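Local coordinates for protein citryl-spermidine/3,4-dihydroxybenzoyl-citryl-spermidine:spermidine ligase (Bacillus anthracis, PDB 3TO3) that catalyses the ATP-dependent condensation of spermidine with citryl-spermidine intermediates during biosynthesis of the siderophore petrobactin, at residues H427-G433 against Y550-R556. Sequence-based numbering, arbitrary orientation.
Sequences HLVVEHG and YPHLKDR
Arg556 reaches from the start of helix 554-560 to the C-terminal end of helix 410-432, where its NH1 donates to the carbonyl O of Val430 at 2.6 Å. The acceptor lies in the guanidinium plane, although the donor sits 29° off the carbonyl plane. Stretched out beyond CG, the arginine runs antiparallel past the valine, its CB 4.0 Å from Val430 CG1. NH1 also comes within 3.2 Å of Glu431 O, while NH2 is hydrogen-bonded to Phe470 O.

The close-packed part centres on Leu553, which points at the helix and lies roughly perpendicular to the Glu431 side chain, its CD1 3.9 Å from Glu431 CB. Phe547 of helix 532-547 backs both Val430 and Leu553. One turn earlier on the helix, the edge of His427 meets the face of Tyr550 with planes at 65°; the imidazole is fixed by hydrogen bonds to His546 and Asp335.

The outer side is looser. Exposed His552 offers NE2 to Glu431 OE2 in a weak, 3.4 Å hydrogen bond, the carboxylate reaching it through a bend at chi2.

Within the FhuF-like region, away from the ATP site, an arginine from the start of one helix thus binds a carbonyl in the last turn of another, and its positive guanidinium probably gains electrostatically from the partial negative charge at that C-terminal end.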
# COMPACT_ATOMS: atom_id res chain seq x y z
N HIS B 427 13.27 40.85 3.27
CA HIS B 427 13.70 41.77 2.24
C HIS B 427 13.26 41.34 0.83
O HIS B 427 12.77 42.17 0.07
CB HIS B 427 15.20 41.97 2.28
CG HIS B 427 15.68 43.03 1.36
ND1 HIS B 427 15.73 44.36 1.72
CD2 HIS B 427 16.12 42.97 0.08
CE1 HIS B 427 16.19 45.08 0.70
NE2 HIS B 427 16.43 44.25 -0.31
N LEU B 428 13.47 40.07 0.50
CA LEU B 428 13.02 39.48 -0.77
C LEU B 428 11.53 39.70 -0.98
O LEU B 428 11.09 40.04 -2.08
CB LEU B 428 13.30 37.97 -0.77
CG LEU B 428 14.67 37.55 -1.26
CD1 LEU B 428 14.89 36.06 -1.12
CD2 LEU B 428 14.83 37.99 -2.72
N VAL B 429 10.74 39.48 0.07
CA VAL B 429 9.30 39.68 -0.01
C VAL B 429 8.96 41.14 -0.32
O VAL B 429 8.20 41.43 -1.25
CB VAL B 429 8.59 39.25 1.29
CG1 VAL B 429 7.20 39.88 1.38
CG2 VAL B 429 8.53 37.73 1.36
N VAL B 430 9.53 42.06 0.45
CA VAL B 430 9.11 43.47 0.37
C VAL B 430 9.70 44.24 -0.82
O VAL B 430 9.03 45.04 -1.49
CB VAL B 430 9.45 44.20 1.68
CG1 VAL B 430 9.00 45.65 1.62
CG2 VAL B 430 8.87 43.44 2.91
N GLU B 431 10.98 44.01 -1.08
CA GLU B 431 11.61 44.73 -2.18
C GLU B 431 11.25 44.06 -3.49
O GLU B 431 11.10 44.73 -4.48
CB GLU B 431 13.14 44.79 -2.01
CG GLU B 431 13.90 45.23 -3.26
CD GLU B 431 14.42 46.66 -3.18
OE1 GLU B 431 15.53 46.86 -2.60
OE2 GLU B 431 13.74 47.58 -3.68
N HIS B 432 11.25 42.72 -3.50
CA HIS B 432 10.99 41.99 -4.73
C HIS B 432 9.61 41.36 -4.99
O HIS B 432 9.37 40.88 -6.09
CB HIS B 432 12.11 40.97 -4.93
CG HIS B 432 13.45 41.60 -4.98
ND1 HIS B 432 13.89 42.31 -6.07
CD2 HIS B 432 14.44 41.69 -4.05
CE1 HIS B 432 15.09 42.80 -5.83
NE2 HIS B 432 15.45 42.44 -4.61
N GLY B 433 8.72 41.40 -4.00
CA GLY B 433 7.48 40.63 -4.06
C GLY B 433 7.61 39.12 -4.27
O GLY B 433 6.76 38.48 -4.88
N TYR B 550 15.73 51.74 4.17
CA TYR B 550 15.14 51.76 2.83
C TYR B 550 13.77 52.44 2.83
O TYR B 550 12.74 51.77 2.73
CB TYR B 550 15.08 50.34 2.23
CG TYR B 550 16.43 49.65 2.24
CD1 TYR B 550 16.74 48.66 3.17
CD2 TYR B 550 17.42 50.04 1.36
CE1 TYR B 550 18.00 48.06 3.18
CE2 TYR B 550 18.67 49.44 1.36
CZ TYR B 550 18.96 48.46 2.27
OH TYR B 550 20.23 47.91 2.24
N PRO B 551 13.76 53.78 2.93
CA PRO B 551 12.55 54.61 2.93
C PRO B 551 11.66 54.35 1.70
O PRO B 551 10.43 54.41 1.79
CB PRO B 551 13.10 56.05 2.85
CG PRO B 551 14.47 55.96 3.35
CD PRO B 551 14.98 54.59 2.99
N HIS B 552 12.28 54.09 0.56
CA HIS B 552 11.50 53.81 -0.64
C HIS B 552 10.62 52.56 -0.45
O HIS B 552 9.65 52.34 -1.18
CB HIS B 552 12.41 53.71 -1.87
CG HIS B 552 13.31 52.51 -1.88
ND1 HIS B 552 14.57 52.52 -1.32
CD2 HIS B 552 13.13 51.27 -2.40
CE1 HIS B 552 15.13 51.34 -1.49
NE2 HIS B 552 14.28 50.56 -2.14
N LEU B 553 10.94 51.75 0.55
CA LEU B 553 10.17 50.55 0.80
C LEU B 553 9.06 50.75 1.83
O LEU B 553 8.29 49.83 2.09
CB LEU B 553 11.09 49.39 1.21
CG LEU B 553 12.06 48.94 0.11
CD1 LEU B 553 12.86 47.75 0.53
CD2 LEU B 553 11.28 48.59 -1.13
N LYS B 554 8.95 51.94 2.39
CA LYS B 554 8.07 52.15 3.53
C LYS B 554 6.63 51.75 3.24
O LYS B 554 6.02 51.01 4.01
CB LYS B 554 8.09 53.59 4.01
CG LYS B 554 7.28 53.83 5.28
CD LYS B 554 7.31 55.30 5.67
CE LYS B 554 6.86 55.54 7.10
NZ LYS B 554 7.95 55.22 8.08
N ASP B 555 6.09 52.26 2.15
CA ASP B 555 4.66 52.07 1.89
C ASP B 555 4.38 50.63 1.48
O ASP B 555 3.29 50.12 1.69
CB ASP B 555 4.14 53.06 0.85
CG ASP B 555 3.91 54.46 1.44
OD1 ASP B 555 3.62 54.55 2.66
OD2 ASP B 555 3.99 55.47 0.69
N ARG B 556 5.39 49.99 0.91
CA ARG B 556 5.32 48.59 0.52
C ARG B 556 5.32 47.75 1.78
O ARG B 556 4.55 46.80 1.90
CB ARG B 556 6.53 48.21 -0.30
CG ARG B 556 6.26 47.64 -1.68
CD ARG B 556 7.43 48.01 -2.56
NE ARG B 556 7.24 47.72 -3.97
CZ ARG B 556 7.59 46.58 -4.54
NH1 ARG B 556 8.13 45.62 -3.81
NH2 ARG B 556 7.39 46.40 -5.83